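PDB 4GAX: amorpha-4,11-diene synthase from Artemisia annua, which probably cyclises farnesyl diphosphate to the sesquiterpene amorpha-4,11-diene, releasing diphosphate. Local coordinates for residues T167-D179 and E501-I513. Numbering follows the deposited sequence.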
ATOM      1  N   THR A 167       4.182  17.423   5.936  1.00 16.05           N
ATOM      2  CA  THR A 167       5.595  17.240   5.554  1.00 19.75           C
ATOM      3  C   THR A 167       5.804  15.904   4.857  1.00 20.80           C
ATOM      4  O   THR A 167       6.701  15.766   4.038  1.00 18.46           O
ATOM      5  CB  THR A 167       6.572  17.327   6.759  1.00 19.00           C
ATOM      6  OG1 THR A 167       6.375  16.194   7.624  1.00 23.01           O
ATOM      7  CG2 THR A 167       6.349  18.624   7.552  1.00 18.85           C
ATOM      8  N   SER A 168       4.972  14.917   5.178  1.00 17.22           N
ATOM      9  CA  SER A 168       5.090  13.599   4.533  1.00 21.55           C
ATOM     10  C   SER A 168       4.840  13.608   3.032  1.00 20.21           C
ATOM     11  O   SER A 168       5.223  12.652   2.348  1.00 20.75           O
ATOM     12  CB  SER A 168       4.131  12.591   5.160  1.00 24.13           C
ATOM     13  OG  SER A 168       4.445  12.456   6.520  1.00 37.43           O
ATOM     14  N   MET A 169       4.193  14.660   2.524  1.00 19.92           N
ATOM     15  CA  MET A 169       3.876  14.758   1.101  1.00 17.97           C
ATOM     16  C   MET A 169       4.942  15.508   0.339  1.00 18.26           C
ATOM     17  O   MET A 169       4.744  15.831  -0.833  1.00 16.43           O
ATOM     18  CB  MET A 169       2.550  15.508   0.867  1.00 21.07           C
ATOM     19  CG  MET A 169       1.431  15.122   1.807  1.00 26.76           C
ATOM     20  SD  MET A 169       0.875  13.434   1.559  1.00 28.27           S
ATOM     21  CE  MET A 169       0.153  13.523  -0.069  1.00 19.73           C
ATOM     22  N   ARG A 170       6.058  15.815   0.984  1.00 21.24           N
ATOM     23  CA  ARG A 170       7.052  16.667   0.342  1.00 16.18           C
ATOM     24  C   ARG A 170       7.813  15.923  -0.740  1.00 22.94           C
ATOM     25  O   ARG A 170       7.955  14.687  -0.684  1.00 19.66           O
ATOM     26  CB  ARG A 170       8.036  17.229   1.370  1.00 18.94           C
ATOM     27  CG  ARG A 170       9.042  16.232   1.892  1.00 17.33           C
ATOM     28  CD  ARG A 170       9.703  16.788   3.176  1.00 22.25           C
ATOM     29  NE  ARG A 170      10.675  15.867   3.759  1.00 22.26           N
ATOM     30  CZ  ARG A 170      10.363  14.786   4.477  1.00 26.37           C
ATOM     31  NH1 ARG A 170       9.097  14.463   4.686  1.00 23.18           N
ATOM     32  NH2 ARG A 170      11.328  14.014   4.968  1.00 26.36           N
ATOM     33  N   VAL A 171       8.291  16.681  -1.727  1.00 19.79           N
ATOM     34  CA  VAL A 171       9.164  16.145  -2.775  1.00 19.49           C
ATOM     35  C   VAL A 171      10.595  16.663  -2.526  1.00 23.01           C
ATOM     36  O   VAL A 171      10.810  17.438  -1.579  1.00 19.28           O
ATOM     37  CB  VAL A 171       8.611  16.518  -4.176  1.00 19.64           C
ATOM     38  CG1 VAL A 171       7.111  16.152  -4.259  1.00 17.62           C
ATOM     39  CG2 VAL A 171       8.814  18.014  -4.466  1.00 25.12           C
ATOM     40  N   PRO A 172      11.584  16.208  -3.321  1.00 23.21           N
ATOM     41  CA  PRO A 172      12.944  16.682  -3.023  1.00 26.19           C
ATOM     42  C   PRO A 172      13.098  18.186  -3.221  1.00 24.63           C
ATOM     43  O   PRO A 172      12.539  18.747  -4.161  1.00 24.67           O
ATOM     44  CB  PRO A 172      13.809  15.938  -4.043  1.00 29.06           C
ATOM     45  CG  PRO A 172      13.042  14.672  -4.305  1.00 25.54           C
ATOM     46  CD  PRO A 172      11.593  15.104  -4.297  1.00 24.88           C
ATOM     47  N   GLY A 173      13.838  18.826  -2.322  1.00 27.89           N
ATOM     48  CA  GLY A 173      14.181  20.228  -2.472  1.00 24.45           C
ATOM     49  C   GLY A 173      13.222  21.186  -1.789  1.00 31.42           C
ATOM     50  O   GLY A 173      13.423  22.397  -1.857  1.00 27.97           O
ATOM     51  N   GLU A 174      12.188  20.670  -1.124  1.00 22.96           N
ATOM     52  CA  GLU A 174      11.243  21.560  -0.445  1.00 25.52           C
ATOM     53  C   GLU A 174      11.698  21.865   0.980  1.00 27.84           C
ATOM     54  O   GLU A 174      11.266  21.221   1.941  1.00 23.30           O
ATOM     55  CB  GLU A 174       9.815  20.994  -0.515  1.00 21.52           C
ATOM     56  CG  GLU A 174       9.322  20.976  -1.970  1.00 27.89           C
ATOM     57  CD  GLU A 174       7.937  20.401  -2.149  1.00 28.33           C
ATOM     58  OE1 GLU A 174       7.560  19.462  -1.406  1.00 19.33           O
ATOM     59  OE2 GLU A 174       7.221  20.883  -3.057  1.00 27.65           O
ATOM     60  N   ILE A 175      12.582  22.856   1.090  1.00 25.43           N
ATOM     61  CA  ILE A 175      13.282  23.133   2.335  1.00 21.32           C
ATOM     62  C   ILE A 175      12.331  23.563   3.437  1.00 21.93           C
ATOM     63  O   ILE A 175      12.566  23.256   4.620  1.00 22.45           O
ATOM     64  CB  ILE A 175      14.355  24.232   2.163  1.00 31.47           C
ATOM     65  CG1 ILE A 175      15.082  24.072   0.835  1.00 56.11           C
ATOM     66  CG2 ILE A 175      15.364  24.203   3.315  1.00 33.80           C
ATOM     67  CD1 ILE A 175      15.112  25.337  -0.003  1.00 74.26           C
ATOM     68  N   ILE A 176      11.268  24.281   3.077  1.00 23.71           N
ATOM     69  CA  ILE A 176      10.343  24.727   4.120  1.00 26.24           C
ATOM     70  C   ILE A 176       9.684  23.537   4.830  1.00 22.44           C
ATOM     71  O   ILE A 176       9.418  23.602   6.043  1.00 19.08           O
ATOM     72  CB  ILE A 176       9.304  25.767   3.649  1.00 27.75           C
ATOM     73  CG1 ILE A 176       8.577  26.359   4.860  1.00 33.83           C
ATOM     74  CG2 ILE A 176       8.290  25.146   2.675  1.00 29.99           C
ATOM     75  CD1 ILE A 176       8.127  27.788   4.683  1.00 33.78           C
ATOM     76  N   LEU A 177       9.468  22.440   4.102  1.00 19.77           N
ATOM     77  CA  LEU A 177       8.919  21.225   4.730  1.00 19.17           C
ATOM     78  C   LEU A 177       9.978  20.334   5.394  1.00 17.17           C
ATOM     79  O   LEU A 177       9.684  19.631   6.373  1.00 22.17           O
ATOM     80  CB  LEU A 177       8.086  20.407   3.746  1.00 18.92           C
ATOM     81  CG  LEU A 177       6.817  21.090   3.248  1.00 23.28           C
ATOM     82  CD1 LEU A 177       6.200  20.233   2.136  1.00 19.37           C
ATOM     83  CD2 LEU A 177       5.825  21.301   4.363  1.00 19.73           C
ATOM     84  N   GLU A 178      11.201  20.321   4.867  1.00 17.36           N
ATOM     85  CA  GLU A 178      12.285  19.716   5.642  1.00 18.80           C
ATOM     86  C   GLU A 178      12.388  20.437   7.003  1.00 25.53           C
ATOM     87  O   GLU A 178      12.453  19.808   8.065  1.00 24.50           O
ATOM     88  CB  GLU A 178      13.620  19.830   4.888  1.00 20.97           C
ATOM     89  CG  GLU A 178      13.661  19.067   3.576  1.00 33.21           C
ATOM     90  CD  GLU A 178      13.529  17.566   3.767  1.00 30.65           C
ATOM     91  OE1 GLU A 178      13.957  17.052   4.835  1.00 30.18           O
ATOM     92  OE2 GLU A 178      13.010  16.899   2.837  1.00 22.61           O
ATOM     93  N   ASP A 179      12.402  21.765   6.960  1.00 22.49           N
ATOM     94  CA  ASP A 179      12.435  22.567   8.183  1.00 26.70           C
ATOM     95  C   ASP A 179      11.241  22.265   9.080  1.00 21.93           C
ATOM     96  O   ASP A 179      11.386  22.098  10.297  1.00 21.21           O
ATOM     97  CB  ASP A 179      12.449  24.060   7.836  1.00 26.05           C
ATOM     98  CG  ASP A 179      13.787  24.516   7.266  1.00 31.87           C
ATOM     99  OD1 ASP A 179      14.752  23.714   7.301  1.00 27.23           O
ATOM    100  OD2 ASP A 179      13.882  25.678   6.803  1.00 27.62           O
ATOM    101  N   GLU A 501      14.855   7.755   2.994  1.00 29.08           N
ATOM    102  CA  GLU A 501      14.031   8.963   3.035  1.00 24.24           C
ATOM    103  C   GLU A 501      14.036   9.669   1.687  1.00 25.39           C
ATOM    104  O   GLU A 501      13.010  10.183   1.239  1.00 25.28           O
ATOM    105  CB  GLU A 501      14.513   9.915   4.133  1.00 29.32           C
ATOM    106  CG  GLU A 501      14.154   9.428   5.526  1.00 37.95           C
ATOM    107  CD  GLU A 501      12.680   9.017   5.634  1.00 41.21           C
ATOM    108  OE1 GLU A 501      12.397   7.803   5.734  1.00 40.35           O
ATOM    109  OE2 GLU A 501      11.810   9.907   5.613  1.00 43.36           O
ATOM    110  N   ASP A 502      15.197   9.707   1.047  1.00 26.71           N
ATOM    111  CA  ASP A 502      15.289  10.262  -0.303  1.00 25.39           C
ATOM    112  C   ASP A 502      14.316   9.569  -1.250  1.00 21.97           C
ATOM    113  O   ASP A 502      13.647  10.217  -2.053  1.00 25.13           O
ATOM    114  CB  ASP A 502      16.712  10.115  -0.833  1.00 34.36           C
ATOM    115  CG  ASP A 502      17.649  11.174  -0.282  1.00 45.48           C
ATOM    116  OD1 ASP A 502      17.192  11.988   0.549  1.00 40.04           O
ATOM    117  OD2 ASP A 502      18.837  11.189  -0.682  1.00 51.70           O
ATOM    118  N   LEU A 503      14.223   8.250  -1.142  1.00 17.38           N
ATOM    119  CA  LEU A 503      13.356   7.478  -2.040  1.00 16.71           C
ATOM    120  C   LEU A 503      11.876   7.789  -1.846  1.00 13.69           C
ATOM    121  O   LEU A 503      11.124   7.894  -2.822  1.00 17.74           O
ATOM    122  CB  LEU A 503      13.620   5.977  -1.872  1.00 22.97           C
ATOM    123  CG  LEU A 503      14.940   5.536  -2.498  1.00 35.20           C
ATOM    124  CD1 LEU A 503      15.326   4.162  -1.974  1.00 32.18           C
ATOM    125  CD2 LEU A 503      14.842   5.529  -4.025  1.00 34.14           C
ATOM    126  N   TRP A 504      11.426   7.920  -0.602  1.00 20.08           N
ATOM    127  CA  TRP A 504      10.016   8.249  -0.386  1.00 21.75           C
ATOM    128  C   TRP A 504       9.711   9.594  -1.031  1.00 22.87           C
ATOM    129  O   TRP A 504       8.622   9.799  -1.582  1.00 18.43           O
ATOM    130  CB  TRP A 504       9.657   8.306   1.112  1.00 20.69           C
ATOM    131  CG  TRP A 504       9.713   6.980   1.852  1.00 23.30           C
ATOM    132  CD1 TRP A 504      10.569   6.644   2.870  1.00 18.14           C
ATOM    133  CD2 TRP A 504       8.860   5.838   1.652  1.00 21.98           C
ATOM    134  NE1 TRP A 504      10.308   5.360   3.300  1.00 22.38           N
ATOM    135  CE2 TRP A 504       9.266   4.845   2.572  1.00 21.85           C
ATOM    136  CE3 TRP A 504       7.791   5.558   0.788  1.00 21.24           C
ATOM    137  CZ2 TRP A 504       8.646   3.591   2.647  1.00 25.61           C
ATOM    138  CZ3 TRP A 504       7.174   4.302   0.863  1.00 21.62           C
ATOM    139  CH2 TRP A 504       7.604   3.342   1.785  1.00 20.44           C
ATOM    140  N   LYS A 505      10.659  10.522  -0.943  1.00 20.44           N
ATOM    141  CA  LYS A 505      10.467  11.833  -1.558  1.00 18.73           C
ATOM    142  C   LYS A 505      10.436  11.727  -3.090  1.00 17.55           C
ATOM    143  O   LYS A 505       9.632  12.399  -3.752  1.00 20.35           O
ATOM    144  CB  LYS A 505      11.539  12.831  -1.079  1.00 20.95           C
ATOM    145  CG  LYS A 505      11.239  13.412   0.320  1.00 24.11           C
ATOM    146  CD  LYS A 505      12.286  14.437   0.781  1.00 28.53           C
ATOM    147  CE  LYS A 505      13.644  13.792   0.975  1.00 28.10           C
ATOM    148  NZ  LYS A 505      14.633  14.799   1.477  1.00 24.99           N
ATOM    149  N   ASP A 506      11.314  10.900  -3.652  1.00 19.27           N
ATOM    150  CA  ASP A 506      11.314  10.669  -5.097  1.00 21.00           C
ATOM    151  C   ASP A 506       9.974  10.090  -5.535  1.00 20.52           C
ATOM    152  O   ASP A 506       9.410  10.468  -6.569  1.00 22.68           O
ATOM    153  CB  ASP A 506      12.433   9.695  -5.482  1.00 21.42           C
ATOM    154  CG  ASP A 506      13.801  10.340  -5.463  1.00 30.78           C
ATOM    155  OD1 ASP A 506      13.897  11.551  -5.780  1.00 27.17           O
ATOM    156  OD2 ASP A 506      14.781   9.633  -5.135  1.00 37.29           O
ATOM    157  N   ILE A 507       9.460   9.163  -4.738  1.00 19.29           N
ATOM    158  CA  ILE A 507       8.183   8.523  -5.059  1.00 21.06           C
ATOM    159  C   ILE A 507       7.007   9.492  -4.961  1.00 23.95           C
ATOM    160  O   ILE A 507       6.067   9.430  -5.771  1.00 20.39           O
ATOM    161  CB  ILE A 507       7.961   7.293  -4.161  1.00 21.58           C
ATOM    162  CG1 ILE A 507       8.913   6.179  -4.613  1.00 27.46           C
ATOM    163  CG2 ILE A 507       6.517   6.808  -4.238  1.00 20.48           C
ATOM    164  CD1 ILE A 507       9.239   5.187  -3.527  1.00 24.40           C
ATOM    165  N   ASN A 508       7.041  10.382  -3.969  1.00 21.49           N
ATOM    166  CA  ASN A 508       6.021  11.431  -3.892  1.00 19.14           C
ATOM    167  C   ASN A 508       5.984  12.261  -5.155  1.00 17.96           C
ATOM    168  O   ASN A 508       4.907  12.565  -5.673  1.00 19.11           O
ATOM    169  CB  ASN A 508       6.235  12.352  -2.681  1.00 20.61           C
ATOM    170  CG  ASN A 508       5.835  11.695  -1.370  1.00 23.38           C
ATOM    171  OD1 ASN A 508       5.102  10.689  -1.354  1.00 21.48           O
ATOM    172  ND2 ASN A 508       6.296  12.277  -0.254  1.00 20.34           N
ATOM    173  N   ARG A 509       7.158  12.643  -5.651  1.00 19.14           N
ATOM    174  CA  ARG A 509       7.212  13.463  -6.872  1.00 20.40           C
ATOM    175  C   ARG A 509       6.585  12.717  -8.048  1.00 19.61           C
ATOM    176  O   ARG A 509       5.765  13.277  -8.779  1.00 22.23           O
ATOM    177  CB  ARG A 509       8.650  13.868  -7.189  1.00 13.92           C
ATOM    178  CG  ARG A 509       8.827  14.764  -8.442  1.00 24.32           C
ATOM    179  CD  ARG A 509      10.293  14.725  -8.910  1.00 32.97           C
ATOM    180  NE  ARG A 509      10.737  13.332  -9.022  1.00 52.74           N
ATOM    181  CZ  ARG A 509      11.865  12.838  -8.512  1.00 51.71           C
ATOM    182  NH1 ARG A 509      12.720  13.617  -7.861  1.00 44.84           N
ATOM    183  NH2 ARG A 509      12.137  11.549  -8.666  1.00 49.58           N
ATOM    184  N   GLU A 510       6.942  11.445  -8.224  1.00 16.36           N
ATOM    185  CA  GLU A 510       6.388  10.681  -9.349  1.00 20.43           C
ATOM    186  C   GLU A 510       4.870  10.540  -9.197  1.00 17.70           C
ATOM    187  O   GLU A 510       4.133  10.577 -10.176  1.00 19.37           O
ATOM    188  CB  GLU A 510       7.050   9.297  -9.461  1.00 20.05           C
ATOM    189  CG  GLU A 510       8.552   9.352  -9.700  1.00 17.41           C
ATOM    190  CD  GLU A 510       8.923  10.114 -10.962  1.00 32.56           C
ATOM    191  OE1 GLU A 510       8.226   9.957 -12.003  1.00 23.15           O
ATOM    192  OE2 GLU A 510       9.920  10.872 -10.914  1.00 33.00           O
ATOM    193  N   TYR A 511       4.394  10.380  -7.969  1.00 16.84           N
ATOM    194  CA  TYR A 511       2.954  10.269  -7.729  1.00 17.49           C
ATOM    195  C   TYR A 511       2.204  11.532  -8.145  1.00 23.48           C
ATOM    196  O   TYR A 511       1.104  11.457  -8.702  1.00 21.45           O
ATOM    197  CB  TYR A 511       2.708   9.982  -6.246  1.00 16.37           C
ATOM    198  CG  TYR A 511       1.262   9.979  -5.816  1.00 21.46           C
ATOM    199  CD1 TYR A 511       0.454   8.855  -5.993  1.00 19.11           C
ATOM    200  CD2 TYR A 511       0.707  11.092  -5.195  1.00 22.69           C
ATOM    201  CE1 TYR A 511      -0.892   8.854  -5.569  1.00 24.07           C
ATOM    202  CE2 TYR A 511      -0.628  11.105  -4.783  1.00 19.95           C
ATOM    203  CZ  TYR A 511      -1.421   9.987  -4.964  1.00 25.12           C
ATOM    204  OH  TYR A 511      -2.735  10.007  -4.516  1.00 20.60           O
ATOM    205  N   LEU A 512       2.805  12.690  -7.875  1.00 18.10           N
ATOM    206  CA  LEU A 512       2.162  13.973  -8.154  1.00 20.28           C
ATOM    207  C   LEU A 512       2.252  14.348  -9.618  1.00 26.42           C
ATOM    208  O   LEU A 512       1.484  15.180 -10.108  1.00 24.70           O
ATOM    209  CB  LEU A 512       2.803  15.075  -7.298  1.00 21.03           C
ATOM    210  CG  LEU A 512       2.565  14.888  -5.784  1.00 21.02           C
ATOM    211  CD1 LEU A 512       3.527  15.753  -4.971  1.00 23.08           C
ATOM    212  CD2 LEU A 512       1.128  15.243  -5.426  1.00 24.79           C
ATOM    213  N   ILE A 513       3.189  13.719 -10.317  1.00 20.19           N
ATOM    214  CA  ILE A 513       3.486  14.055 -11.710  1.00 21.85           C
ATOM    215  C   ILE A 513       2.879  13.050 -12.700  1.00 29.28           C
ATOM    216  O   ILE A 513       2.796  13.302 -13.903  1.00 21.32           O
ATOM    217  CB  ILE A 513       5.031  14.129 -11.876  1.00 33.07           C
ATOM    218  CG1 ILE A 513       5.436  15.463 -12.465  1.00 44.36           C
ATOM    219  CG2 ILE A 513       5.608  12.917 -12.608  1.00 25.33           C
ATOM    220  CD1 ILE A 513       5.113  16.577 -11.547  1.00 46.01           C
TER
HETATM  221  O   HOH W   1      14.069  14.496   4.749  1.00 33.00           O
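Lys505 CG lies over one face of the Arg170 guanidinium, offset toward its rim, and Lys505 CD comes 3.7 Å from Arg170 NE. In the plane of that guanidinium, at its edge, sit Thr167 O (2.8 Å from Arg170 NH1), a water on NH2, and Glu178 OE2 (2.7 Å from Arg170 NE). Lys505 bends at chi3 (-65°) and brings NZ to the same OE2 of Glu178 at 3.0 Å; it and Arg170 NE meet that oxygen from opposite faces of the carboxylate. The water, bound also to Glu178 OE1, joins the group. Were Arg170 replaced by an alanine, Glu178 would probably be left with Lys505 as its main cationic partner here, and the Thr167 carbonyl would lose its side-chain donor.

The second flat group is the Asn508 amide. Asn508 ND2 grips two loop carbonyls: Arg170 O at 3.0 Å, nearly straight (172°) and in the amide plane, and Ser168 O at 2.8 Å, more bent and tilted from that plane. Its OD1 accepts from Trp215 NE1, which helps fix the flip. Beyond, Val171 CG1 meets Leu512 CD1 at 3.7 Å, and Pro172 CD rests 3.4 Å from Lys505 O.

A type I turn (Thr167 to Arg170) and a type II turn (Val171 to Glu174) set the loop before helix 175-194 against helix 489-513. This joins the N-terminal helical domain to the C-terminal alpha-helical class I domain, the two-domain build of plant sesquiterpene synthases.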